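Local structure of multiheme cytochrome cf (Carboxydothermus ferrireducens DSM 11255, 6QVM) at residues A[263-268]-A[288-293]; A[244-249]-A[272-277]; A[257-262]-A[299-304]. The protein probably carries electrons through its chain of c-type hemes to insoluble iron(III) outside the cell, as an extracellular reductase inserted in the S-layer. All blocks are in the same frame, centred on the assembly; numbering follows the deposited sequence.

Contact 1 (A[263-268]-A[288-293]). With HEC (heme c), chain H.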
loop_
_atom_site.group_PDB
_atom_site.type_symbol
_atom_site.label_atom_id
_atom_site.label_comp_id
_atom_site.label_asym_id
_atom_site.label_seq_id
_atom_site.Cartn_x
_atom_site.Cartn_y
_atom_site.Cartn_z
ATOM N N ASP A 263 -22.461 -30.135 -7.272
ATOM C CA ASP A 263 -23.281 -31.178 -6.672
ATOM C C ASP A 263 -22.911 -31.490 -5.222
ATOM O O ASP A 263 -23.657 -32.210 -4.552
ATOM C CB ASP A 263 -23.190 -32.461 -7.508
ATOM C CG ASP A 263 -21.761 -32.828 -7.846
ATOM O OD1 ASP A 263 -20.901 -31.924 -7.848
ATOM O OD2 ASP A 263 -21.495 -34.022 -8.099
ATOM N N LYS A 264 -21.791 -30.973 -4.718
ATOM C CA LYS A 264 -21.393 -31.225 -3.339
ATOM C C LYS A 264 -21.774 -30.109 -2.375
ATOM O O LYS A 264 -22.078 -30.401 -1.212
ATOM C CB LYS A 264 -19.884 -31.466 -3.256
ATOM C CG LYS A 264 -19.404 -32.609 -4.150
ATOM C CD LYS A 264 -18.274 -33.407 -3.538
ATOM C CE LYS A 264 -17.685 -34.367 -4.563
ATOM N NZ LYS A 264 -16.661 -35.264 -3.960
ATOM N N PHE A 265 -21.794 -28.846 -2.815
ATOM C CA PHE A 265 -22.240 -27.777 -1.931
ATOM C C PHE A 265 -22.831 -26.635 -2.742
ATOM O O PHE A 265 -22.762 -26.607 -3.974
ATOM C CB PHE A 265 -21.112 -27.281 -1.010
ATOM C CG PHE A 265 -19.895 -26.764 -1.731
ATOM C CD1 PHE A 265 -18.911 -27.635 -2.169
ATOM C CD2 PHE A 265 -19.727 -25.406 -1.955
ATOM C CE1 PHE A 265 -17.788 -27.165 -2.829
ATOM C CE2 PHE A 265 -18.604 -24.930 -2.607
ATOM C CZ PHE A 265 -17.631 -25.809 -3.041
ATOM N N GLN A 266 -23.439 -25.701 -2.014
ATOM C CA GLN A 266 -24.122 -24.542 -2.566
ATOM C C GLN A 266 -23.637 -23.291 -1.845
ATOM O O GLN A 266 -22.856 -23.359 -0.893
ATOM C CB GLN A 266 -25.647 -24.675 -2.437
ATOM C CG GLN A 266 -26.235 -25.761 -3.314
ATOM C CD GLN A 266 -26.083 -25.447 -4.788
ATOM O OE1 GLN A 266 -26.672 -24.492 -5.298
ATOM N NE2 GLN A 266 -25.274 -26.240 -5.477
ATOM N N ALA A 267 -24.134 -22.136 -2.300
ATOM C CA ALA A 267 -23.627 -20.864 -1.794
ATOM C C ALA A 267 -23.882 -20.719 -0.301
ATOM O O ALA A 267 -23.060 -20.147 0.425
ATOM C CB ALA A 267 -24.249 -19.698 -2.557
ATOM N N SER A 268 -25.016 -21.230 0.177
ATOM C CA SER A 268 -25.360 -21.111 1.589
ATOM C C SER A 268 -24.530 -22.026 2.485
ATOM O O SER A 268 -24.518 -21.824 3.704
ATOM C CB SER A 268 -26.851 -21.393 1.795
ATOM O OG SER A 268 -27.220 -22.613 1.181
ATOM N N LYS A 288 -13.412 -24.949 7.337
ATOM C CA LYS A 288 -12.550 -25.855 6.599
ATOM C C LYS A 288 -12.808 -25.710 5.109
ATOM O O LYS A 288 -13.919 -25.389 4.686
ATOM C CB LYS A 288 -12.767 -27.307 7.020
ATOM C CG LYS A 288 -12.528 -27.565 8.490
ATOM C CD LYS A 288 -12.147 -29.003 8.778
ATOM C CE LYS A 288 -12.061 -29.236 10.281
ATOM N NZ LYS A 288 -11.220 -30.421 10.612
ATOM N N TYR A 289 -11.770 -25.951 4.316
ATOM C CA TYR A 289 -11.915 -25.837 2.877
ATOM C C TYR A 289 -12.848 -26.921 2.348
ATOM O O TYR A 289 -13.069 -27.958 2.978
ATOM C CB TYR A 289 -10.550 -25.911 2.199
ATOM C CG TYR A 289 -9.718 -24.669 2.424
ATOM C CD1 TYR A 289 -10.022 -23.484 1.772
ATOM C CD2 TYR A 289 -8.639 -24.678 3.300
ATOM C CE1 TYR A 289 -9.271 -22.347 1.972
ATOM C CE2 TYR A 289 -7.884 -23.542 3.510
ATOM C CZ TYR A 289 -8.205 -22.384 2.839
ATOM O OH TYR A 289 -7.465 -21.252 3.044
ATOM N N MET A 290 -13.407 -26.657 1.180
ATOM C CA MET A 290 -14.456 -27.452 0.568
ATOM C C MET A 290 -13.896 -28.322 -0.550
ATOM O O MET A 290 -12.795 -28.076 -1.050
ATOM C CB MET A 290 -15.554 -26.531 0.028
ATOM C CG MET A 290 -16.065 -25.533 1.055
ATOM S SD MET A 290 -17.670 -25.983 1.727
ATOM C CE MET A 290 -18.433 -24.377 1.764
ATOM N N PRO A 291 -14.620 -29.369 -0.956
ATOM C CA PRO A 291 -14.049 -30.323 -1.923
ATOM C C PRO A 291 -13.834 -29.768 -3.328
ATOM O O PRO A 291 -13.074 -30.376 -4.091
ATOM C CB PRO A 291 -15.075 -31.469 -1.929
ATOM C CG PRO A 291 -16.343 -30.858 -1.437
ATOM C CD PRO A 291 -15.905 -29.847 -0.417
ATOM N N TYR A 292 -14.466 -28.652 -3.703
ATOM C CA TYR A 292 -14.275 -28.073 -5.027
ATOM C C TYR A 292 -13.645 -26.690 -4.935
ATOM O O TYR A 292 -13.872 -25.944 -3.980
ATOM C CB TYR A 292 -15.593 -27.947 -5.801
ATOM C CG TYR A 292 -16.209 -29.243 -6.267
ATOM C CD1 TYR A 292 -15.426 -30.306 -6.701
ATOM C CD2 TYR A 292 -17.588 -29.393 -6.287
ATOM C CE1 TYR A 292 -16.005 -31.486 -7.134
ATOM C CE2 TYR A 292 -18.176 -30.562 -6.717
ATOM C CZ TYR A 292 -17.383 -31.608 -7.141
ATOM O OH TYR A 292 -17.975 -32.776 -7.569
ATOM N N ALA A 293 -12.850 -26.361 -5.947
ATOM C CA ALA A 293 -12.444 -24.997 -6.233
ATOM C C ALA A 293 -13.073 -24.575 -7.555
ATOM O O ALA A 293 -13.533 -25.412 -8.334
ATOM C CB ALA A 293 -10.917 -24.875 -6.298
HETATM FE FE HEC H . -1.750 -17.811 1.187
HETATM C CHA HEC H . -1.372 -16.423 -1.967
HETATM C CHB HEC H . -4.134 -19.942 -0.086
HETATM C CHC HEC H . -1.965 -19.387 4.246
HETATM C CHD HEC H . 0.283 -15.434 2.560
HETATM N NA HEC H . -2.594 -18.126 -0.676
HETATM C C1A HEC H . -2.315 -17.418 -1.830
HETATM C C2A HEC H . -3.169 -17.922 -2.886
HETATM C C3A HEC H . -3.933 -18.895 -2.374
HETATM C C4A HEC H . -3.585 -19.042 -0.974
HETATM C CMA HEC H . -4.998 -19.703 -3.144
HETATM C CAA HEC H . -3.169 -17.421 -4.348
HETATM C CBA HEC H . -2.059 -18.175 -5.082
HETATM C CGA HEC H . -2.057 -17.832 -6.551
HETATM O O1A HEC H . -1.930 -16.626 -6.904
HETATM O O2A HEC H . -2.160 -18.785 -7.367
HETATM N NB HEC H . -2.865 -19.348 1.957
HETATM C C1B HEC H . -3.716 -20.152 1.216
HETATM C C2B HEC H . -4.112 -21.261 2.057
HETATM C C3B HEC H . -3.517 -21.114 3.261
HETATM C C4B HEC H . -2.722 -19.902 3.215
HETATM C CMB HEC H . -5.074 -22.381 1.603
HETATM C CAB HEC H . -3.635 -22.034 4.502
HETATM C CBB HEC H . -3.126 -23.465 4.207
HETATM N NC HEC H . -1.007 -17.457 3.057
HETATM C C1C HEC H . -1.190 -18.247 4.177
HETATM C C2C HEC H . -0.402 -17.692 5.262
HETATM C C3C HEC H . 0.226 -16.595 4.797
HETATM C C4C HEC H . -0.149 -16.433 3.403
HETATM C CMC HEC H . -0.342 -18.271 6.692
HETATM C CAC HEC H . 1.164 -15.631 5.565
HETATM C CBC HEC H . 2.453 -16.356 6.000
HETATM N ND HEC H . -0.735 -16.175 0.417
HETATM C C1D HEC H . 0.094 -15.372 1.192
HETATM C C2D HEC H . 0.758 -14.433 0.326
HETATM C C3D HEC H . 0.247 -14.734 -1.094
HETATM C C4D HEC H . -0.676 -15.832 -0.935
HETATM C CMD HEC H . 1.756 -13.360 0.803
HETATM C CAD HEC H . 0.617 -14.038 -2.424
HETATM C CBD HEC H . 2.131 -14.082 -2.644
HETATM C CGD HEC H . 2.555 -15.451 -3.105
HETATM O O1D HEC H . 1.667 -16.230 -3.522
HETATM O O2D HEC H . 3.768 -15.768 -3.062
#
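The ring of Phe265 carries Met290 over one face and meets the backbone N of Tyr292 at its edge, in the ring plane. The ring of Tyr292, in turn, receives Asp263 OD1 at its own edge. Met290 covers Phe265 with two parts of its side chain. Met290 CB stands above the CE1–CZ rim, 3.7 Å from Phe265 CE1, as a CH-pi contact. Farther along, Met290 SD lies nearly above the ring centre, 4.3 Å from the Phe265 centroid and 13° off the normal, a Met-aromatic contact. The bend in the methionine at chi2 (-104°) is what folds the sulfur back over the ring rather than past it. Phe265 CE1 also reaches Tyr292 CB at 3.8 Å, while Pro291 CD approaches the ring obliquely.

The polar element lies at the far end of Tyr292. Its OH donates to Asp263 OD1 over 3.1 Å, meeting the carboxylate on its syn side. The carboxylate and ring planes are 14° apart, and the acid lies alongside the CE2 corner as well as the hydroxyl. The aliphatic part of Lys264 crosses the same phenol at about a right angle, with CG 3.5 Å from Tyr292 CE2 and CE beside OH. Its CD rests on Pro291 CG at 3.8 Å. Away from the loop, Tyr289 turns toward a heme c and touches its methyl CMB.

Segment 263-268 is thus laid against the approach to strand 292-295, with Phe265 and Met290 both also packing on Val270 of the next strand but one. The hydroxyl is the donor, consistent with an Asp263 that stays ionised, and this bond probably limits rotation of the phenol. The rest of the contact is apolar, with Met290, Pro291 and Tyr292 CB packed around Phe265.

Contact 2 (A[244-249]-A[272-277]). With HEC (heme c), chain J.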
loop_
_atom_site.group_PDB
_atom_site.type_symbol
_atom_site.label_atom_id
_atom_site.label_comp_id
_atom_site.label_asym_id
_atom_site.label_seq_id
_atom_site.Cartn_x
_atom_site.Cartn_y
_atom_site.Cartn_z
ATOM N N PRO A 244 -6.977 -6.143 -1.086
ATOM C CA PRO A 244 -8.253 -6.002 -0.369
ATOM C C PRO A 244 -9.333 -6.966 -0.830
ATOM O O PRO A 244 -10.388 -7.029 -0.187
ATOM C CB PRO A 244 -8.653 -4.551 -0.654
ATOM C CG PRO A 244 -8.090 -4.292 -1.997
ATOM C CD PRO A 244 -6.777 -5.029 -2.035
ATOM N N ASN A 245 -9.105 -7.727 -1.901
ATOM C CA ASN A 245 -10.104 -8.634 -2.450
ATOM C C ASN A 245 -9.828 -10.102 -2.140
ATOM O O ASN A 245 -10.475 -10.979 -2.721
ATOM C CB ASN A 245 -10.211 -8.436 -3.967
ATOM C CG ASN A 245 -10.805 -7.088 -4.341
ATOM O OD1 ASN A 245 -11.980 -6.823 -4.087
ATOM N ND2 ASN A 245 -9.996 -6.232 -4.952
ATOM N N MET A 246 -8.887 -10.391 -1.240
ATOM C CA MET A 246 -8.484 -11.777 -1.005
ATOM C C MET A 246 -9.630 -12.632 -0.471
ATOM O O MET A 246 -9.707 -13.829 -0.782
ATOM C CB MET A 246 -7.299 -11.814 -0.037
ATOM C CG MET A 246 -6.819 -13.207 0.343
ATOM S SD MET A 246 -6.037 -14.092 -1.021
ATOM C CE MET A 246 -5.307 -15.483 -0.161
ATOM N N VAL A 247 -10.534 -12.046 0.309
ATOM C CA VAL A 247 -11.575 -12.796 1.007
ATOM C C VAL A 247 -12.926 -12.180 0.676
ATOM O O VAL A 247 -13.163 -10.998 0.956
ATOM C CB VAL A 247 -11.338 -12.814 2.527
ATOM C CG1 VAL A 247 -12.451 -13.556 3.234
ATOM C CG2 VAL A 247 -9.979 -13.429 2.845
ATOM N N LYS A 248 -13.814 -12.983 0.099
ATOM C CA LYS A 248 -15.140 -12.544 -0.307
ATOM C C LYS A 248 -16.215 -13.416 0.327
ATOM O O LYS A 248 -15.942 -14.503 0.844
ATOM C CB LYS A 248 -15.308 -12.584 -1.830
ATOM C CG LYS A 248 -14.405 -11.630 -2.588
ATOM C CD LYS A 248 -14.617 -10.215 -2.094
ATOM C CE LYS A 248 -13.857 -9.218 -2.938
ATOM N NZ LYS A 248 -14.004 -7.841 -2.409
ATOM N N THR A 249 -17.449 -12.923 0.266
ATOM C CA THR A 249 -18.633 -13.735 0.487
ATOM C C THR A 249 -19.239 -14.119 -0.858
ATOM O O THR A 249 -19.042 -13.422 -1.861
ATOM C CB THR A 249 -19.658 -12.984 1.345
ATOM O OG1 THR A 249 -19.989 -11.734 0.725
ATOM C CG2 THR A 249 -19.116 -12.733 2.749
ATOM N N TYR A 272 -16.864 -18.120 3.355
ATOM C CA TYR A 272 -15.980 -17.190 2.671
ATOM C C TYR A 272 -15.453 -17.817 1.389
ATOM O O TYR A 272 -15.350 -19.040 1.273
ATOM C CB TYR A 272 -14.792 -16.777 3.550
ATOM C CG TYR A 272 -15.162 -15.846 4.677
ATOM C CD1 TYR A 272 -15.711 -14.598 4.417
ATOM C CD2 TYR A 272 -14.963 -16.215 6.001
ATOM C CE1 TYR A 272 -16.046 -13.743 5.440
ATOM C CE2 TYR A 272 -15.302 -15.366 7.035
ATOM C CZ TYR A 272 -15.840 -14.129 6.748
ATOM O OH TYR A 272 -16.181 -13.270 7.764
ATOM N N VAL A 273 -15.115 -16.961 0.427
ATOM C CA VAL A 273 -14.441 -17.368 -0.800
ATOM C C VAL A 273 -13.056 -16.740 -0.807
ATOM O O VAL A 273 -12.919 -15.523 -0.636
ATOM C CB VAL A 273 -15.233 -16.949 -2.050
ATOM C CG1 VAL A 273 -14.513 -17.410 -3.315
ATOM C CG2 VAL A 273 -16.649 -17.498 -1.991
ATOM N N ILE A 274 -12.033 -17.567 -0.984
ATOM C CA ILE A 274 -10.663 -17.084 -1.094
ATOM C C ILE A 274 -10.406 -16.760 -2.560
ATOM O O ILE A 274 -10.489 -17.638 -3.425
ATOM C CB ILE A 274 -9.661 -18.115 -0.554
ATOM C CG1 ILE A 274 -10.070 -18.555 0.856
ATOM C CG2 ILE A 274 -8.261 -17.533 -0.532
ATOM C CD1 ILE A 274 -10.375 -17.398 1.803
ATOM N N ASN A 275 -10.099 -15.496 -2.838
ATOM C CA ASN A 275 -10.193 -14.930 -4.181
ATOM C C ASN A 275 -8.802 -14.565 -4.690
ATOM O O ASN A 275 -8.205 -13.586 -4.231
ATOM C CB ASN A 275 -11.121 -13.715 -4.164
ATOM C CG ASN A 275 -11.328 -13.109 -5.537
ATOM O OD1 ASN A 275 -11.184 -13.780 -6.559
ATOM N ND2 ASN A 275 -11.654 -11.821 -5.567
ATOM N N SER A 276 -8.298 -15.340 -5.658
ATOM C CA SER A 276 -6.980 -15.133 -6.248
ATOM C C SER A 276 -7.139 -14.859 -7.742
ATOM O O SER A 276 -8.237 -15.042 -8.282
ATOM C CB SER A 276 -6.093 -16.357 -6.000
ATOM O OG SER A 276 -6.381 -17.394 -6.922
ATOM N N PRO A 277 -6.086 -14.421 -8.448
ATOM C CA PRO A 277 -6.260 -14.081 -9.874
ATOM C C PRO A 277 -6.757 -15.223 -10.750
ATOM O O PRO A 277 -7.422 -14.963 -11.761
ATOM C CB PRO A 277 -4.857 -13.620 -10.293
ATOM C CG PRO A 277 -4.254 -13.091 -9.037
ATOM C CD PRO A 277 -4.782 -13.964 -7.930
HETATM FE FE HEC J . 1.013 -8.804 -0.522
HETATM C CHA HEC J . -0.600 -10.367 -3.078
HETATM C CHB HEC J . 3.159 -7.331 -2.789
HETATM C CHC HEC J . 2.282 -6.799 1.970
HETATM C CHD HEC J . -0.700 -10.662 1.836
HETATM N NA HEC J . 1.237 -8.826 -2.548
HETATM C C1A HEC J . 0.485 -9.589 -3.418
HETATM C C2A HEC J . 1.034 -9.434 -4.749
HETATM C C3A HEC J . 2.075 -8.599 -4.670
HETATM C C4A HEC J . 2.225 -8.208 -3.285
HETATM C CMA HEC J . 2.965 -8.153 -5.846
HETATM C CAA HEC J . 0.504 -10.123 -6.024
HETATM C CBA HEC J . -0.479 -9.190 -6.725
HETATM C CGA HEC J . -0.877 -9.812 -8.038
HETATM O O1A HEC J . -1.058 -11.061 -8.098
HETATM O O2A HEC J . -1.018 -9.049 -9.028
HETATM N NB HEC J . 2.457 -7.347 -0.425
HETATM C C1B HEC J . 3.184 -6.853 -1.495
HETATM C C2B HEC J . 3.986 -5.748 -1.022
HETATM C C3B HEC J . 3.755 -5.602 0.299
HETATM C C4B HEC J . 2.781 -6.606 0.696
HETATM C CMB HEC J . 4.957 -4.954 -1.927
HETATM C CAB HEC J . 4.392 -4.556 1.251
HETATM C CBB HEC J . 4.122 -3.097 0.805
HETATM N NC HEC J . 0.868 -8.788 1.525
HETATM C C1C HEC J . 1.408 -7.809 2.349
HETATM C C2C HEC J . 0.923 -8.037 3.703
HETATM C C3C HEC J . 0.043 -9.067 3.665
HETATM C C4C HEC J . 0.031 -9.580 2.296
HETATM C CMC HEC J . 1.240 -7.128 4.916
HETATM C CAC HEC J . -0.744 -9.709 4.849
HETATM C CBC HEC J . -1.672 -8.719 5.597
HETATM N ND HEC J . -0.421 -10.283 -0.606
HETATM C C1D HEC J . -0.991 -10.911 0.506
HETATM C C2D HEC J . -1.938 -11.893 0.034
HETATM C C3D HEC J . -1.903 -11.795 -1.494
HETATM C C4D HEC J . -0.937 -10.771 -1.804
HETATM C CMD HEC J . -2.809 -12.842 0.880
HETATM C CAD HEC J . -2.742 -12.600 -2.499
HETATM C CBD HEC J . -3.924 -11.690 -2.853
HETATM C CGD HEC J . -4.949 -12.391 -3.707
HETATM O O1D HEC J . -4.571 -13.379 -4.391
HETATM O O2D HEC J . -6.133 -11.956 -3.708
#
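Val247 and Ile274 form a non-hydrogen-bonded pair at the edge of an antiparallel five-stranded sheet, where the short strand 247-248 lies along strand 270-275. In the next pair, Lys248 and Val273 exchange two backbone bonds, Lys248 N to Val273 O at 2.8 Å and Val273 N to Lys248 O at 2.6 Å. Asn275 N continues the pairing to Met246 O. On the Val247 face, CG1 of that valine lies 3.6 Å from Tyr272 CD1, and its CG2 runs beside Ile274 CD1.

Beyond the end of strand 247-248, Asn275 adds a bond from its side chain. With CG anti to the backbone N (chi1 -177°), ND2 swings to Asn245 O, a bent bond of 3.2 Å (136° at the hydrogen), while OD1 accepts from Lys296 NZ. Asn245 O and the Lys296 ammonium would probably both lose these mates with an alanine here. Asn275 O sits 2.7 Å from heme propionate O2D, so the acid probably holds a proton. Met246 SD packs on the same propionate, and its CE on Ile274 CG2 at 3.6 Å. The geometry is that of a regular antiparallel edge pair whose end becomes a wall of a heme c pocket.

Contact 3 (A[257-262]-A[299-304])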
loop_
_atom_site.group_PDB
_atom_site.type_symbol
_atom_site.label_atom_id
_atom_site.label_comp_id
_atom_site.label_asym_id
_atom_site.label_seq_id
_atom_site.Cartn_x
_atom_site.Cartn_y
_atom_site.Cartn_z
ATOM N N LEU A 257 -20.776 -18.257 -10.722
ATOM C CA LEU A 257 -20.153 -19.473 -10.222
ATOM C C LEU A 257 -20.855 -20.733 -10.708
ATOM O O LEU A 257 -20.346 -21.833 -10.473
ATOM C CB LEU A 257 -20.111 -19.450 -8.694
ATOM C CG LEU A 257 -19.265 -18.297 -8.161
ATOM C CD1 LEU A 257 -19.187 -18.300 -6.643
ATOM C CD2 LEU A 257 -17.882 -18.360 -8.789
ATOM N N LEU A 258 -21.998 -20.588 -11.380
ATOM C CA LEU A 258 -22.751 -21.705 -11.944
ATOM C C LEU A 258 -23.013 -22.770 -10.878
ATOM O O LEU A 258 -22.612 -23.925 -10.999
ATOM C CB LEU A 258 -22.023 -22.283 -13.161
ATOM C CG LEU A 258 -21.635 -21.230 -14.204
ATOM C CD1 LEU A 258 -20.904 -21.861 -15.374
ATOM C CD2 LEU A 258 -22.865 -20.458 -14.670
ATOM N N TRP A 259 -23.690 -22.338 -9.811
ATOM C CA TRP A 259 -23.863 -23.181 -8.629
ATOM C C TRP A 259 -24.630 -24.460 -8.933
ATOM O O TRP A 259 -24.375 -25.495 -8.305
ATOM C CB TRP A 259 -24.575 -22.394 -7.530
ATOM C CG TRP A 259 -23.661 -21.504 -6.745
ATOM C CD1 TRP A 259 -23.603 -20.144 -6.796
ATOM C CD2 TRP A 259 -22.660 -21.915 -5.807
ATOM N NE1 TRP A 259 -22.632 -19.681 -5.942
ATOM C CE2 TRP A 259 -22.040 -20.749 -5.321
ATOM C CE3 TRP A 259 -22.229 -23.156 -5.331
ATOM C CZ2 TRP A 259 -21.016 -20.788 -4.375
ATOM C CZ3 TRP A 259 -21.213 -23.194 -4.396
ATOM C CH2 TRP A 259 -20.620 -22.016 -3.923
ATOM N N SER A 260 -25.561 -24.420 -9.892
ATOM C CA SER A 260 -26.327 -25.620 -10.212
ATOM C C SER A 260 -25.452 -26.730 -10.776
ATOM O O SER A 260 -25.887 -27.883 -10.811
ATOM C CB SER A 260 -27.444 -25.294 -11.198
ATOM O OG SER A 260 -26.919 -24.790 -12.410
ATOM N N LEU A 261 -24.235 -26.415 -11.207
ATOM C CA LEU A 261 -23.267 -27.418 -11.626
ATOM C C LEU A 261 -22.457 -27.975 -10.459
ATOM O O LEU A 261 -21.634 -28.875 -10.666
ATOM C CB LEU A 261 -22.311 -26.832 -12.675
ATOM C CG LEU A 261 -22.877 -26.166 -13.937
ATOM C CD1 LEU A 261 -21.792 -26.084 -15.008
ATOM C CD2 LEU A 261 -24.101 -26.904 -14.465
ATOM N N ASN A 262 -22.648 -27.444 -9.250
ATOM C CA ASN A 262 -21.929 -27.897 -8.061
ATOM C C ASN A 262 -22.837 -28.856 -7.298
ATOM O O ASN A 262 -23.867 -28.445 -6.753
ATOM C CB ASN A 262 -21.511 -26.715 -7.188
ATOM C CG ASN A 262 -20.483 -27.098 -6.141
ATOM O OD1 ASN A 262 -20.364 -28.263 -5.766
ATOM N ND2 ASN A 262 -19.728 -26.113 -5.668
ATOM N N ASN A 299 -13.905 -21.851 -16.350
ATOM C CA ASN A 299 -15.284 -21.597 -15.934
ATOM C C ASN A 299 -15.902 -22.784 -15.194
ATOM O O ASN A 299 -17.110 -23.028 -15.304
ATOM C CB ASN A 299 -16.154 -21.225 -17.144
ATOM C CG ASN A 299 -17.104 -20.089 -16.856
ATOM O OD1 ASN A 299 -16.934 -19.360 -15.882
ATOM N ND2 ASN A 299 -18.106 -19.922 -17.715
ATOM N N GLN A 300 -15.105 -23.523 -14.422
ATOM C CA GLN A 300 -15.525 -24.850 -13.989
ATOM C C GLN A 300 -15.201 -25.116 -12.527
ATOM O O GLN A 300 -14.177 -24.664 -12.005
ATOM C CB GLN A 300 -14.860 -25.932 -14.843
ATOM C CG GLN A 300 -15.821 -26.663 -15.763
ATOM C CD GLN A 300 -15.126 -27.254 -16.974
ATOM O OE1 GLN A 300 -14.254 -28.113 -16.848
ATOM N NE2 GLN A 300 -15.495 -26.775 -18.155
ATOM N N TRP A 301 -16.085 -25.881 -11.884
ATOM C CA TRP A 301 -15.778 -26.507 -10.608
ATOM C C TRP A 301 -14.794 -27.647 -10.834
ATOM O O TRP A 301 -15.067 -28.565 -11.615
ATOM C CB TRP A 301 -17.052 -27.034 -9.952
ATOM C CG TRP A 301 -18.061 -25.987 -9.648
ATOM C CD1 TRP A 301 -19.180 -25.695 -10.367
ATOM C CD2 TRP A 301 -18.046 -25.083 -8.540
ATOM N NE1 TRP A 301 -19.869 -24.665 -9.773
ATOM C CE2 TRP A 301 -19.189 -24.267 -8.652
ATOM C CE3 TRP A 301 -17.177 -24.884 -7.466
ATOM C CZ2 TRP A 301 -19.484 -23.267 -7.727
ATOM C CZ3 TRP A 301 -17.464 -23.893 -6.557
ATOM C CH2 TRP A 301 -18.610 -23.097 -6.688
ATOM N N VAL A 302 -13.654 -27.593 -10.150
ATOM C CA VAL A 302 -12.662 -28.656 -10.202
ATOM C C VAL A 302 -12.455 -29.187 -8.789
ATOM O O VAL A 302 -12.803 -28.541 -7.799
ATOM C CB VAL A 302 -11.322 -28.193 -10.815
ATOM C CG1 VAL A 302 -11.531 -27.662 -12.229
ATOM C CG2 VAL A 302 -10.653 -27.148 -9.935
ATOM N N ALA A 303 -11.879 -30.383 -8.708
ATOM C CA ALA A 303 -11.634 -31.021 -7.423
ATOM C C ALA A 303 -10.439 -30.381 -6.726
ATOM O O ALA A 303 -9.428 -30.068 -7.362
ATOM C CB ALA A 303 -11.395 -32.518 -7.611
ATOM N N ASP A 304 -10.563 -30.187 -5.413
ATOM C CA ASP A 304 -9.514 -29.550 -4.630
ATOM C C ASP A 304 -9.307 -30.317 -3.336
ATOM O O ASP A 304 -10.273 -30.724 -2.686
ATOM C CB ASP A 304 -9.854 -28.085 -4.329
ATOM C CG ASP A 304 -8.644 -27.286 -3.894
ATOM O OD1 ASP A 304 -7.867 -26.861 -4.773
ATOM O OD2 ASP A 304 -8.461 -27.096 -2.673
#
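Leu258 O is gripped by two N-H groups, Leu261 N and Trp301 NE1, which reach it from opposite faces of its carbonyl plane. The first bond closes the 3-10 turn of the 257-262 loop; the second brings in the indole from strand 300-303. Trp301 NE1 donates to Leu258 O over 3.1 Å in a nearly straight bond (166° at the hydrogen). The acceptor lies in the indole plane, whereas the donor stands well above the carbonyl plane and so uses no lone pair.

One face of Trp301 is covered by Asn262. Asn262 CB sits over the five-membered ring, 3.8 Å from the Trp301 centroid, and Asn262 ND2 lies above the six-membered ring, 3.3 Å from Trp301 CZ3. The amide is tilted 51° to the ring, placed there by a CG anti to the backbone N (chi1 -166°), and its OD1 is held by Lys264 N. Trp259 presents a ring face to Trp301 CH2, which stands 3.5 Å from Trp259 CZ3; the two six-membered rings meet obliquely. Leu257 CB adds a contact to Trp301 CZ2 at 4.0 Å.

Phe294 meets Trp301 edge-to-face from the neighbouring strand. The N-H bond and the packing on the indole together probably hold it against rotation, and the bond it donates gives Leu258 O a partner additional to the turn's own.

All three contacts involve the same five-stranded sheet: contact 2 pairs two of its strands, while contacts 1 and 3 lay the 257-268 loop against strands at its other end. Contacts 1 and 3 have centres about 9 Å apart: strands 292-295 and 300-303 pair directly, with Ala293 O 2.8 Å from Val302 N, and Asn262 of contact 3 packs on Tyr292 of contact 1. Contact 2 is centred about 15 Å from contact 1 and 16 Å from contact 3; it touches contact 1 through Ile274 CG1 and Tyr289 CE1, 4.0 Å apart. Contact 2 lines a heme and segment 288-293 reaches another through Tyr289; the Trp301 side chain stays about 14 Å from one.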